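Local coordinates for protein beta-N-acetylhexosaminidase (Streptomyces plicatus, PDB 1JAK) that removes terminal beta-linked N-acetylhexosamines from glycans by hydrolysis, as a family 20 glycoside hydrolase working by substrate-assisted catalysis, at residues 132-137 with 142-147; 154-159 with 475-480; 180-185 with 457-462; 228-233 with 306-311; 287-292 with 330-335. All coordinates share one frame; numbering follows the deposited sequence.

Contact 1 (132-137 with 142-147); sequences PAVEKD and GPWLVA
Ala133 and Val134 sit in a short 3-10 turn, residues 132-135, which approaches the 142-147 segment to 6.7 Å between Ala133 CA and Gly142 CA and receives the indole of Trp144 end-on. The ring's six-membered end does the touching: Trp144 CZ3 lies 3.5 Å from Val134 N, and Trp144 CH2 lies 3.9 Å from Ala133 CB. With CG set opposite its carbonyl carbon (chi1 -54°), Trp144 directs this end at the turn. Val134 N and Ala133 C meet the edge of the indole near its plane, so the ring points into the turn and does not lie flat on it. A small residue such as Ala133 lets this broad edge come close to the backbone, while Val134 adds its CB at 4.0 Å from Trp144 CZ3. All of this is buried in the family 20 domain 2, where the turn follows helix 116-129 and Trp144 leads into strand 145-153 of the mixed sheet. Helix 55-72 meets both partners, with Leu68 against Val134 and Ala71 and Thr72 against the indole, and the Tyr74 ring meets the indole steeply. Gly142 CA rests over the centre of one indole face, 3.7 Å above its plane. The Gly142-Pro143 peptide is cis, and an inverse gamma turn spans 143-145. At phi 86° and psi -140° a side chain on residue 142 would press on the preceding carbonyl oxygen, which suits glycine.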
# COMPACT_ATOMS: atom_id res chain seq x y z
N PRO A 132 -23.21 6.39 1.15
CA PRO A 132 -22.29 7.12 0.26
C PRO A 132 -22.20 8.62 0.57
O PRO A 132 -21.17 9.24 0.35
CB PRO A 132 -22.87 6.86 -1.12
CG PRO A 132 -23.49 5.51 -0.98
CD PRO A 132 -24.17 5.61 0.36
N ALA A 133 -23.30 9.18 1.06
CA ALA A 133 -23.35 10.60 1.38
C ALA A 133 -22.27 11.00 2.38
O ALA A 133 -21.90 12.17 2.47
CB ALA A 133 -24.73 10.96 1.93
N VAL A 134 -21.76 10.03 3.12
CA VAL A 134 -20.73 10.29 4.12
C VAL A 134 -19.45 10.84 3.49
O VAL A 134 -18.62 11.45 4.17
CB VAL A 134 -20.41 9.00 4.93
CG1 VAL A 134 -19.59 8.03 4.08
CG2 VAL A 134 -19.67 9.35 6.22
N GLU A 135 -19.30 10.65 2.18
CA GLU A 135 -18.12 11.12 1.45
C GLU A 135 -18.18 12.59 1.05
O GLU A 135 -17.17 13.17 0.65
CB GLU A 135 -17.93 10.29 0.18
CG GLU A 135 -17.70 8.79 0.38
CD GLU A 135 -16.41 8.48 1.11
OE1 GLU A 135 -15.48 9.32 1.10
OE2 GLU A 135 -16.31 7.38 1.70
N LYS A 136 -19.36 13.20 1.15
CA LYS A 136 -19.54 14.60 0.77
C LYS A 136 -18.86 15.59 1.72
O LYS A 136 -18.60 15.27 2.88
CB LYS A 136 -21.03 14.94 0.67
CG LYS A 136 -21.80 14.04 -0.29
CD LYS A 136 -21.37 14.25 -1.73
CE LYS A 136 -21.69 15.66 -2.21
NZ LYS A 136 -21.39 15.84 -3.66
N ASP A 137 -18.58 16.79 1.22
CA ASP A 137 -17.93 17.83 2.01
C ASP A 137 -18.91 18.81 2.66
O ASP A 137 -18.52 19.63 3.49
CB ASP A 137 -16.93 18.60 1.16
CG ASP A 137 -17.56 19.20 -0.09
OD1 ASP A 137 -18.60 19.87 0.04
OD2 ASP A 137 -17.00 19.00 -1.19
N GLY A 142 -28.56 12.62 5.25
CA GLY A 142 -28.37 11.28 5.75
C GLY A 142 -29.42 10.42 5.07
O GLY A 142 -29.69 10.63 3.89
N PRO A 143 -30.05 9.46 5.77
CA PRO A 143 -29.88 9.09 7.19
C PRO A 143 -28.53 8.43 7.43
O PRO A 143 -28.02 7.71 6.57
CB PRO A 143 -31.03 8.11 7.43
CG PRO A 143 -32.01 8.40 6.34
CD PRO A 143 -31.12 8.66 5.16
N TRP A 144 -27.96 8.65 8.61
CA TRP A 144 -26.67 8.07 8.96
C TRP A 144 -26.88 6.74 9.67
O TRP A 144 -26.62 6.60 10.87
CB TRP A 144 -25.89 9.05 9.84
CG TRP A 144 -25.78 10.40 9.20
CD1 TRP A 144 -26.31 11.58 9.64
CD2 TRP A 144 -25.14 10.69 7.95
NE1 TRP A 144 -26.06 12.58 8.74
CE2 TRP A 144 -25.34 12.07 7.69
CE3 TRP A 144 -24.43 9.92 7.01
CZ2 TRP A 144 -24.84 12.69 6.54
CZ3 TRP A 144 -23.94 10.54 5.87
CH2 TRP A 144 -24.15 11.92 5.65
N LEU A 145 -27.36 5.76 8.91
CA LEU A 145 -27.66 4.44 9.42
C LEU A 145 -26.49 3.45 9.36
O LEU A 145 -25.70 3.46 8.42
CB LEU A 145 -28.84 3.85 8.64
CG LEU A 145 -30.15 4.62 8.73
CD1 LEU A 145 -31.13 4.10 7.68
CD2 LEU A 145 -30.73 4.47 10.13
N VAL A 146 -26.41 2.61 10.38
CA VAL A 146 -25.39 1.58 10.48
C VAL A 146 -26.10 0.27 10.81
O VAL A 146 -26.65 0.11 11.90
CB VAL A 146 -24.38 1.88 11.60
CG1 VAL A 146 -23.30 0.80 11.65
CG2 VAL A 146 -23.75 3.25 11.37
N ALA A 147 -26.10 -0.66 9.86
CA ALA A 147 -26.76 -1.95 10.04
C ALA A 147 -26.51 -2.55 11.42
O ALA A 147 -25.40 -2.46 11.96
CB ALA A 147 -26.29 -2.92 8.96

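Contact 2 (154-159 with 475-480); sequences TPRYAW and SPASTH. With SO4 (sulfate ion), chain B.
Arg156 reaches Ser475 and Ala477 with its side chain stretched out: CG is anti to the backbone N (chi1 179°) and the chain stays extended to NE, which carries the guanidinium past the carbonyl of Ser475 to Ala477. On the way Arg156 CD passes 3.4 Å from Ser475 O. The plate at the end is sandwiched near its rim. Ala477 CB lies 3.5 Å above one face, and Tyr157 OH lies on the opposite one. A methyl is small and apolar enough to rest on the face while the N-H groups point out at the edge. There a sulfate ion, probably from the crystallisation liquor, is held side-on by two nearly straight bonds, Arg156 NE to O4 at 2.9 Å (167°) and Arg156 NH2 to O2 at 3.0 Å. NH2 also forms a salt bridge with Asp427. Water 1 accepts from Arg156 NH1 at 2.8 Å and donates to Ser475 O at 2.6 Å, joining the two segments. Beyond it, Thr479 OG1 and Thr479 N both donate to Pro476 O, which closes the 3-10 turn that begins at Ala477. Backbone hydrogen bonds between Arg156 and Trp474 and between Tyr157 and Gly473 hold the same two parts of the chain together. The contact thus joins the lead-in to the first barrel strand, 159-165, to the chain leaving helix 465-474 beyond the last strand, 440-447, as expected where a (beta/alpha)8 barrel closes.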
# COMPACT_ATOMS: atom_id res chain seq x y z
N THR A 154 -10.37 -10.10 11.95
CA THR A 154 -8.93 -10.19 12.14
C THR A 154 -8.31 -10.46 10.77
O THR A 154 -8.97 -11.04 9.90
CB THR A 154 -8.54 -11.34 13.10
OG1 THR A 154 -9.12 -12.56 12.62
CG2 THR A 154 -9.03 -11.05 14.52
N PRO A 155 -7.05 -10.05 10.55
CA PRO A 155 -6.37 -10.25 9.27
C PRO A 155 -5.73 -11.62 9.03
O PRO A 155 -5.22 -12.25 9.95
CB PRO A 155 -5.33 -9.14 9.26
CG PRO A 155 -4.91 -9.12 10.70
CD PRO A 155 -6.25 -9.18 11.43
N ARG A 156 -5.75 -12.05 7.78
CA ARG A 156 -5.17 -13.33 7.38
C ARG A 156 -3.65 -13.21 7.29
O ARG A 156 -2.92 -14.09 7.76
CB ARG A 156 -5.73 -13.75 6.02
CG ARG A 156 -5.16 -15.06 5.48
CD ARG A 156 -5.72 -15.36 4.10
NE ARG A 156 -5.28 -16.67 3.62
CZ ARG A 156 -5.55 -17.16 2.41
NH1 ARG A 156 -6.25 -16.45 1.54
NH2 ARG A 156 -5.13 -18.37 2.09
N TYR A 157 -3.18 -12.12 6.68
CA TYR A 157 -1.75 -11.86 6.50
C TYR A 157 -1.33 -10.56 7.16
O TYR A 157 -2.11 -9.61 7.23
CB TYR A 157 -1.41 -11.78 5.01
CG TYR A 157 -1.56 -13.08 4.27
CD1 TYR A 157 -0.68 -14.14 4.48
CD2 TYR A 157 -2.60 -13.27 3.35
CE1 TYR A 157 -0.81 -15.34 3.80
CE2 TYR A 157 -2.74 -14.47 2.66
CZ TYR A 157 -1.84 -15.50 2.89
OH TYR A 157 -1.98 -16.69 2.21
N ALA A 158 -0.08 -10.51 7.63
CA ALA A 158 0.45 -9.32 8.29
C ALA A 158 1.07 -8.33 7.31
O ALA A 158 1.27 -7.17 7.65
CB ALA A 158 1.48 -9.72 9.34
N TRP A 159 1.39 -8.79 6.10
CA TRP A 159 1.96 -7.90 5.10
C TRP A 159 0.90 -7.59 4.05
O TRP A 159 0.63 -8.39 3.17
CB TRP A 159 3.19 -8.54 4.43
CG TRP A 159 3.95 -7.57 3.57
CD1 TRP A 159 3.56 -7.05 2.36
CD2 TRP A 159 5.20 -6.93 3.88
NE1 TRP A 159 4.48 -6.13 1.91
CE2 TRP A 159 5.49 -6.04 2.83
CE3 TRP A 159 6.09 -7.03 4.96
CZ2 TRP A 159 6.65 -5.25 2.81
CZ3 TRP A 159 7.24 -6.24 4.95
CH2 TRP A 159 7.51 -5.36 3.88
N SER A 475 -8.91 -10.79 4.25
CA SER A 475 -9.99 -11.76 4.42
C SER A 475 -9.63 -13.24 4.45
O SER A 475 -8.63 -13.68 3.89
CB SER A 475 -11.04 -11.53 3.33
OG SER A 475 -11.49 -10.19 3.36
N PRO A 476 -10.47 -14.04 5.14
CA PRO A 476 -10.24 -15.49 5.23
C PRO A 476 -10.44 -16.11 3.85
O PRO A 476 -11.27 -15.65 3.07
CB PRO A 476 -11.31 -15.95 6.22
CG PRO A 476 -11.56 -14.72 7.06
CD PRO A 476 -11.58 -13.63 6.02
N ALA A 477 -9.69 -17.17 3.55
CA ALA A 477 -9.83 -17.83 2.27
C ALA A 477 -11.27 -18.26 2.03
O ALA A 477 -11.77 -18.20 0.91
CB ALA A 477 -8.90 -19.04 2.20
N SER A 478 -11.95 -18.66 3.10
CA SER A 478 -13.33 -19.12 3.00
C SER A 478 -14.31 -18.07 2.48
O SER A 478 -15.39 -18.41 1.99
CB SER A 478 -13.82 -19.64 4.36
OG SER A 478 -13.80 -18.62 5.34
N THR A 479 -13.94 -16.79 2.57
CA THR A 479 -14.82 -15.72 2.10
C THR A 479 -14.55 -15.33 0.65
O THR A 479 -15.31 -14.56 0.06
CB THR A 479 -14.69 -14.45 2.95
OG1 THR A 479 -13.37 -13.91 2.79
CG2 THR A 479 -14.95 -14.75 4.42
N HIS A 480 -13.47 -15.87 0.08
CA HIS A 480 -13.10 -15.55 -1.29
C HIS A 480 -14.05 -16.16 -2.33
O HIS A 480 -14.23 -17.37 -2.38
CB HIS A 480 -11.67 -16.00 -1.57
CG HIS A 480 -11.14 -15.56 -2.89
ND1 HIS A 480 -11.43 -16.23 -4.07
CD2 HIS A 480 -10.37 -14.50 -3.24
CE1 HIS A 480 -10.85 -15.60 -5.08
NE2 HIS A 480 -10.21 -14.55 -4.60
S SO4 B . -3.22 -19.47 5.35
O1 SO4 B . -1.79 -19.74 5.13
O2 SO4 B . -4.01 -20.06 4.26
O3 SO4 B . -3.63 -20.05 6.64
O4 SO4 B . -3.44 -18.01 5.39
O HOH W 1 -7.33 -13.83 1.63

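Contact 3 (180-185 with 457-462); sequences IDRVAR and QLDYMA
Arg182 grips Asp459 side-on with two nitrogens, one for each carboxylate oxygen. Arg182 NE donates to Asp459 OD1 at 2.9 Å and Arg182 NH2 donates to Asp459 OD2, also at 2.9 Å; the first bond is almost straight, 170° at the hydrogen. Both oxygens lie close to the guanidinium plane and are met on their syn sides. The match is nevertheless not flat, since the two planes are turned 36° apart and the nitrogens stand out of the carboxylate plane. A bend at chi2 (-65°) swings the arginine so that its side chain crosses that of Asp459 at about a right angle. Arginine suits a gap of 8.5 Å between Arg182 CA and Asp459 CA, because it can span it and still present paired N-H groups. One turn earlier on the same helix, Arg178 adds a salt bridge to Asp459 OD2. The buried carboxylate therefore faces two arginines, which would probably help keep it ionised. Ile501 packs on Arg182; farther out, Asp181 makes a salt bridge to Arg243 and a hydrogen bond to Tyr239. The bridge ties helix 173-184, which follows the first barrel strand 159-165, to helix 455-462, which follows the adjacent strand 440-447, and helix 230-242 packs against the former through Ile180.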
# COMPACT_ATOMS: atom_id res chain seq x y z
N ILE A 180 -2.20 7.90 0.41
CA ILE A 180 -2.22 7.20 1.69
C ILE A 180 -3.67 7.06 2.15
O ILE A 180 -4.09 6.00 2.61
CB ILE A 180 -1.39 7.98 2.75
CG1 ILE A 180 0.10 7.70 2.54
CG2 ILE A 180 -1.84 7.60 4.17
CD1 ILE A 180 1.02 8.59 3.34
N ASP A 181 -4.44 8.14 2.02
CA ASP A 181 -5.83 8.07 2.44
C ASP A 181 -6.63 7.11 1.58
O ASP A 181 -7.56 6.45 2.07
CB ASP A 181 -6.45 9.47 2.45
CG ASP A 181 -5.83 10.37 3.51
OD1 ASP A 181 -5.44 9.84 4.57
OD2 ASP A 181 -5.75 11.59 3.30
N ARG A 182 -6.28 6.99 0.30
CA ARG A 182 -6.98 6.06 -0.58
C ARG A 182 -6.78 4.63 -0.09
O ARG A 182 -7.73 3.85 -0.01
CB ARG A 182 -6.44 6.15 -2.02
CG ARG A 182 -6.64 7.49 -2.72
CD ARG A 182 -8.11 7.81 -2.95
NE ARG A 182 -8.28 8.85 -3.96
CZ ARG A 182 -8.87 10.03 -3.74
NH1 ARG A 182 -9.36 10.33 -2.55
NH2 ARG A 182 -8.98 10.90 -4.74
N VAL A 183 -5.53 4.28 0.24
CA VAL A 183 -5.24 2.92 0.67
C VAL A 183 -5.70 2.59 2.09
O VAL A 183 -6.05 1.44 2.37
CB VAL A 183 -3.73 2.59 0.54
CG1 VAL A 183 -3.24 2.95 -0.87
CG2 VAL A 183 -2.92 3.32 1.59
N ALA A 184 -5.72 3.59 2.96
CA ALA A 184 -6.14 3.39 4.34
C ALA A 184 -7.56 2.83 4.42
O ALA A 184 -7.91 2.13 5.37
CB ALA A 184 -6.05 4.70 5.11
N ARG A 185 -8.38 3.15 3.42
CA ARG A 185 -9.76 2.68 3.38
C ARG A 185 -9.90 1.17 3.42
O ARG A 185 -10.90 0.65 3.92
CB ARG A 185 -10.45 3.16 2.10
CG ARG A 185 -10.74 4.65 2.01
CD ARG A 185 -11.18 5.01 0.60
NE ARG A 185 -11.52 6.43 0.48
CZ ARG A 185 -12.72 6.94 0.72
NH1 ARG A 185 -13.72 6.14 1.08
NH2 ARG A 185 -12.92 8.25 0.62
N GLN A 457 -5.09 10.38 -12.34
CA GLN A 457 -4.67 9.24 -13.15
C GLN A 457 -4.30 8.08 -12.23
O GLN A 457 -4.53 6.91 -12.55
CB GLN A 457 -3.49 9.62 -14.05
CG GLN A 457 -3.83 10.73 -15.03
CD GLN A 457 -2.68 11.05 -15.96
OE1 GLN A 457 -1.52 11.01 -15.57
NE2 GLN A 457 -3.01 11.39 -17.21
N LEU A 458 -3.72 8.40 -11.08
CA LEU A 458 -3.38 7.36 -10.12
C LEU A 458 -4.66 6.66 -9.69
O LEU A 458 -4.71 5.43 -9.61
CB LEU A 458 -2.70 7.96 -8.88
CG LEU A 458 -1.33 8.62 -9.07
CD1 LEU A 458 -0.82 9.10 -7.72
CD2 LEU A 458 -0.35 7.64 -9.71
N ASP A 459 -5.71 7.44 -9.43
CA ASP A 459 -6.99 6.85 -9.01
C ASP A 459 -7.59 5.93 -10.07
O ASP A 459 -8.05 4.83 -9.75
CB ASP A 459 -8.03 7.95 -8.69
CG ASP A 459 -7.75 8.67 -7.38
OD1 ASP A 459 -7.15 8.07 -6.47
OD2 ASP A 459 -8.16 9.85 -7.27
N TYR A 460 -7.59 6.38 -11.32
CA TYR A 460 -8.17 5.59 -12.40
C TYR A 460 -7.52 4.21 -12.57
O TYR A 460 -8.20 3.24 -12.91
CB TYR A 460 -8.09 6.36 -13.72
CG TYR A 460 -8.67 5.61 -14.89
CD1 TYR A 460 -10.05 5.54 -15.08
CD2 TYR A 460 -7.84 4.94 -15.78
CE1 TYR A 460 -10.59 4.81 -16.15
CE2 TYR A 460 -8.36 4.22 -16.85
CZ TYR A 460 -9.73 4.15 -17.03
OH TYR A 460 -10.23 3.43 -18.09
N MET A 461 -6.22 4.13 -12.32
CA MET A 461 -5.51 2.86 -12.45
C MET A 461 -5.53 2.06 -11.15
O MET A 461 -5.47 0.83 -11.18
CB MET A 461 -4.06 3.11 -12.90
CG MET A 461 -3.94 3.69 -14.31
SD MET A 461 -4.86 2.76 -15.57
CE MET A 461 -3.86 1.26 -15.70
N ALA A 462 -5.63 2.75 -10.02
CA ALA A 462 -5.66 2.06 -8.73
C ALA A 462 -7.04 1.46 -8.45
O ALA A 462 -7.14 0.37 -7.89
CB ALA A 462 -5.26 3.01 -7.61

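Contact 4 (228-233 with 306-311); sequences YTKAEY and AALTPG
Lys230 and Tyr233, in the first turn of helix 230-242, receive Leu308, near the end of helix 292-307, on the outside of the (beta/alpha)8 barrel. The apolar contacts come first. The fork of Leu308 lies against the lysine chain: its CD1 presses on Lys230 CD at 3.4 Å, tighter than usual for two carbons, and its CD2 lies 4.1 Å from Lys230 CB. The two side chains cross at about a right angle. A lysine fits here because its methylenes pack on the leucine while NZ goes on to a salt bridge with Glu304. Leu308 CB then meets Tyr233 CD2 at 3.9 Å, and Leu308 O faces the ring edge; a chi1 of -172° turns Tyr233 away from its own N and sends the ring toward strand 246-250, where Val247 and Pro249 pack on it. Polar bonds within the helix start form a capping box, in which Glu232 N donates to Thr229 OG1 at 3.0 Å and Thr229 N donates to the anti lone pair of Glu232 OE1. Across the contact, a single water replaces a direct bond between the two hydroxyls. Water 2 lies in the Tyr233 ring plane, 2.5 Å from Tyr233 OH, and donates to Thr309 OG1 at 2.6 Å, the same oxygen that bonds Leu305 O.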
# COMPACT_ATOMS: atom_id res chain seq x y z
N TYR A 228 12.07 14.70 -1.93
CA TYR A 228 11.68 15.03 -0.57
C TYR A 228 12.89 15.39 0.25
O TYR A 228 13.92 14.72 0.19
CB TYR A 228 11.03 13.84 0.13
CG TYR A 228 9.91 13.19 -0.64
CD1 TYR A 228 8.79 13.93 -1.03
CD2 TYR A 228 9.97 11.84 -0.98
CE1 TYR A 228 7.77 13.33 -1.74
CE2 TYR A 228 8.95 11.24 -1.70
CZ TYR A 228 7.86 11.99 -2.08
OH TYR A 228 6.86 11.40 -2.82
N THR A 229 12.77 16.46 1.03
CA THR A 229 13.83 16.84 1.94
C THR A 229 13.65 15.82 3.06
O THR A 229 12.64 15.11 3.10
CB THR A 229 13.60 18.23 2.54
OG1 THR A 229 12.29 18.29 3.12
CG2 THR A 229 13.72 19.30 1.47
N LYS A 230 14.62 15.73 3.97
CA LYS A 230 14.50 14.80 5.09
C LYS A 230 13.22 15.13 5.86
O LYS A 230 12.49 14.23 6.28
CB LYS A 230 15.70 14.96 6.03
CG LYS A 230 17.06 14.84 5.38
CD LYS A 230 17.46 13.40 5.19
CE LYS A 230 18.95 13.29 4.89
NZ LYS A 230 19.35 11.88 4.68
N ALA A 231 12.96 16.42 6.05
CA ALA A 231 11.77 16.86 6.77
C ALA A 231 10.48 16.41 6.09
O ALA A 231 9.56 15.94 6.75
CB ALA A 231 11.78 18.38 6.91
N GLU A 232 10.42 16.57 4.78
CA GLU A 232 9.23 16.15 4.04
C GLU A 232 9.03 14.66 4.18
O GLU A 232 7.91 14.18 4.37
CB GLU A 232 9.34 16.51 2.56
CG GLU A 232 9.09 17.97 2.25
CD GLU A 232 9.20 18.26 0.78
OE1 GLU A 232 10.29 18.05 0.22
OE2 GLU A 232 8.20 18.71 0.18
N TYR A 233 10.12 13.91 4.08
CA TYR A 233 10.04 12.46 4.21
C TYR A 233 9.53 12.08 5.59
O TYR A 233 8.69 11.19 5.73
CB TYR A 233 11.39 11.81 3.97
CG TYR A 233 11.29 10.31 3.91
CD1 TYR A 233 10.70 9.69 2.81
CD2 TYR A 233 11.71 9.51 4.97
CE1 TYR A 233 10.53 8.31 2.77
CE2 TYR A 233 11.55 8.13 4.94
CZ TYR A 233 10.95 7.54 3.83
OH TYR A 233 10.77 6.18 3.78
N ALA A 306 18.04 4.66 6.64
CA ALA A 306 17.66 3.91 7.82
C ALA A 306 17.36 4.85 8.99
O ALA A 306 16.46 4.60 9.79
CB ALA A 306 18.76 2.93 8.21
N ALA A 307 18.14 5.92 9.08
CA ALA A 307 17.97 6.90 10.16
C ALA A 307 16.61 7.59 10.11
O ALA A 307 16.09 8.02 11.13
CB ALA A 307 19.08 7.95 10.08
N LEU A 308 16.03 7.67 8.91
CA LEU A 308 14.73 8.32 8.73
C LEU A 308 13.59 7.31 8.72
O LEU A 308 12.42 7.68 8.60
CB LEU A 308 14.71 9.07 7.39
CG LEU A 308 15.78 10.14 7.17
CD1 LEU A 308 15.81 10.52 5.70
CD2 LEU A 308 15.50 11.35 8.04
N THR A 309 13.93 6.04 8.87
CA THR A 309 12.94 4.97 8.82
C THR A 309 12.66 4.27 10.14
O THR A 309 13.43 3.40 10.57
CB THR A 309 13.37 3.93 7.77
OG1 THR A 309 13.52 4.58 6.50
CG2 THR A 309 12.34 2.81 7.65
N PRO A 310 11.56 4.63 10.82
CA PRO A 310 11.23 3.98 12.09
C PRO A 310 10.72 2.56 11.87
O PRO A 310 10.72 1.75 12.80
CB PRO A 310 10.16 4.91 12.68
CG PRO A 310 9.47 5.42 11.46
CD PRO A 310 10.62 5.72 10.52
N GLY A 311 10.30 2.28 10.64
CA GLY A 311 9.80 0.96 10.30
C GLY A 311 10.89 -0.10 10.37
O GLY A 311 12.07 0.22 10.45
O HOH W 2 10.97 4.91 5.89

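Contact 5 (287-292 with 330-335); sequences LCVDKD and VAFMKR
Arg335 turns the edge of its guanidinium to the carbonyl of Val289, while Phe332, one helical turn earlier, meets Leu287 and Val289 obliquely. Ala331 CB lies over the centre of one guanidinium face, 4.1 Å above the plane, so the helix itself supports the plate. At the edge, near the plane, stand Val289 O, 3.4 Å from Arg335 NH1, and water 3. Tyr295 OH is hydrogen-bonded to both Arg335 NH1 and Val289 O, and so ties the arginine to the turn. Water 3 donates to Asp290 OD1 at 2.6 Å and accepts a longer bond of 3.3 Å from Arg335 NH1, linking two opposite charges that do not meet directly. An arginine suits this exposed rim because its extended chain reaches the loop and NH1 can serve the Tyr295 hydroxyl and water 3.

Below this rim the chemistry becomes apolar. The Phe332 ring leaves the helix trans to the residue's own nitrogen (chi1 -180°), a setting that sends it to Leu287, just before the turn, whose CD1 meets Phe332 CZ at 3.8 Å. Valine's two branches suit position 289: CG2 packs near the root of the ring, 4.1 Å from Phe332 CB, and Val289 CG1 touches Arg335 NH1 at 3.7 Å. A type I turn from Cys288 to Lys291 presents Val289, and the Cys288-Cys269 disulfide holds the turn's start. Pro254 and Thr294 also touch Phe332. The contact places helix 326-342 against the loop between helices 258-263 and 292-307, which also supplies Val282 to the inhibitor pocket.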
# COMPACT_ATOMS: atom_id res chain seq x y z
N LEU A 287 25.11 -0.02 -11.30
CA LEU A 287 26.17 0.55 -10.49
C LEU A 287 27.38 -0.27 -10.93
O LEU A 287 27.21 -1.36 -11.47
CB LEU A 287 25.90 0.31 -9.00
CG LEU A 287 24.68 1.01 -8.41
CD1 LEU A 287 24.55 0.65 -6.94
CD2 LEU A 287 24.84 2.51 -8.59
N CYS A 288 28.58 0.24 -10.70
CA CYS A 288 29.76 -0.51 -11.11
C CYS A 288 30.20 -1.42 -9.96
O CYS A 288 30.82 -0.98 -9.00
CB CYS A 288 30.90 0.43 -11.53
SG CYS A 288 32.06 -0.47 -12.59
N VAL A 289 29.86 -2.70 -10.09
CA VAL A 289 30.17 -3.69 -9.06
C VAL A 289 31.65 -3.82 -8.73
O VAL A 289 32.00 -4.11 -7.59
CB VAL A 289 29.61 -5.08 -9.46
CG1 VAL A 289 29.97 -6.12 -8.41
CG2 VAL A 289 28.09 -5.00 -9.61
N ASP A 290 32.51 -3.59 -9.72
CA ASP A 290 33.96 -3.72 -9.51
C ASP A 290 34.66 -2.48 -8.96
O ASP A 290 35.89 -2.43 -8.94
CB ASP A 290 34.65 -4.13 -10.81
CG ASP A 290 34.16 -5.46 -11.33
OD1 ASP A 290 34.03 -6.41 -10.53
OD2 ASP A 290 33.92 -5.55 -12.56
N LYS A 291 33.91 -1.47 -8.52
CA LYS A 291 34.52 -0.26 -7.98
C LYS A 291 34.27 -0.12 -6.48
O LYS A 291 33.16 -0.34 -6.02
CB LYS A 291 33.98 0.99 -8.69
CG LYS A 291 34.52 1.20 -10.09
CD LYS A 291 34.05 2.53 -10.64
CE LYS A 291 34.71 2.84 -11.97
NZ LYS A 291 36.19 2.94 -11.83
N ASP A 292 35.31 0.24 -5.73
CA ASP A 292 35.16 0.40 -4.29
C ASP A 292 34.20 1.52 -3.91
O ASP A 292 33.43 1.39 -2.96
CB ASP A 292 36.51 0.68 -3.63
CG ASP A 292 37.38 -0.56 -3.53
OD1 ASP A 292 36.84 -1.66 -3.34
OD2 ASP A 292 38.62 -0.42 -3.63
N VAL A 330 25.24 -11.32 -8.03
CA VAL A 330 25.34 -12.14 -6.82
C VAL A 330 26.39 -11.57 -5.88
O VAL A 330 26.15 -11.45 -4.67
CB VAL A 330 25.69 -13.61 -7.17
CG1 VAL A 330 25.86 -14.42 -5.88
CG2 VAL A 330 24.59 -14.21 -8.03
N ALA A 331 27.55 -11.21 -6.41
CA ALA A 331 28.62 -10.64 -5.59
C ALA A 331 28.15 -9.35 -4.93
O ALA A 331 28.39 -9.12 -3.74
CB ALA A 331 29.86 -10.37 -6.44
N PHE A 332 27.47 -8.50 -5.71
CA PHE A 332 26.96 -7.23 -5.21
C PHE A 332 26.00 -7.43 -4.04
O PHE A 332 26.12 -6.80 -2.99
CB PHE A 332 26.23 -6.48 -6.33
CG PHE A 332 25.68 -5.15 -5.90
CD1 PHE A 332 26.49 -4.02 -5.85
CD2 PHE A 332 24.34 -5.03 -5.54
CE1 PHE A 332 25.97 -2.78 -5.44
CE2 PHE A 332 23.81 -3.80 -5.13
CZ PHE A 332 24.63 -2.67 -5.08
N MET A 333 25.02 -8.31 -4.23
CA MET A 333 24.04 -8.57 -3.18
C MET A 333 24.66 -9.20 -1.94
O MET A 333 24.20 -8.95 -0.83
CB MET A 333 22.91 -9.44 -3.72
CG MET A 333 22.01 -8.70 -4.70
SD MET A 333 21.36 -7.17 -3.98
CE MET A 333 19.93 -6.86 -5.06
N LYS A 334 25.70 -10.00 -2.12
CA LYS A 334 26.37 -10.63 -0.99
C LYS A 334 27.02 -9.54 -0.14
O LYS A 334 27.03 -9.60 1.10
CB LYS A 334 27.44 -11.61 -1.48
CG LYS A 334 28.25 -12.27 -0.37
CD LYS A 334 27.43 -13.30 0.39
CE LYS A 334 28.28 -14.01 1.44
NZ LYS A 334 27.54 -15.14 2.07
N ARG A 335 27.54 -8.52 -0.81
CA ARG A 335 28.22 -7.41 -0.15
C ARG A 335 27.29 -6.36 0.46
O ARG A 335 27.57 -5.83 1.54
CB ARG A 335 29.15 -6.72 -1.14
CG ARG A 335 30.25 -7.62 -1.69
CD ARG A 335 30.90 -7.02 -2.93
NE ARG A 335 31.95 -7.89 -3.46
CZ ARG A 335 32.50 -7.74 -4.66
NH1 ARG A 335 32.11 -6.76 -5.46
NH2 ARG A 335 33.46 -8.58 -5.05
O HOH W 3 34.21 -6.94 -7.94

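How the contacts relate
Contact 1 lies in domain 2, and the other four belong to the catalytic barrel; the Glu135-Arg185 salt bridge between contacts 1 and 3 joins the two domains directly. Contact 3, nearest the chain's centre, is a salt bridge made of two hydrogen bonds, whereas buried contact 1 is aromatic packing against a backbone turn and apolar side chains. Contact 2 is partly buried and dominated by a polar arginine with water and sulfate. Contacts 4 and 5 each set hydrophobic packing beside a bridging water; contact 4 is partly buried, contact 5 mostly buried with an exposed arginine at its rim. Helix 292-307 ends at contact 4 and begins at contact 5. Contacts 2 and 3 both link the beginning of the barrel to its end.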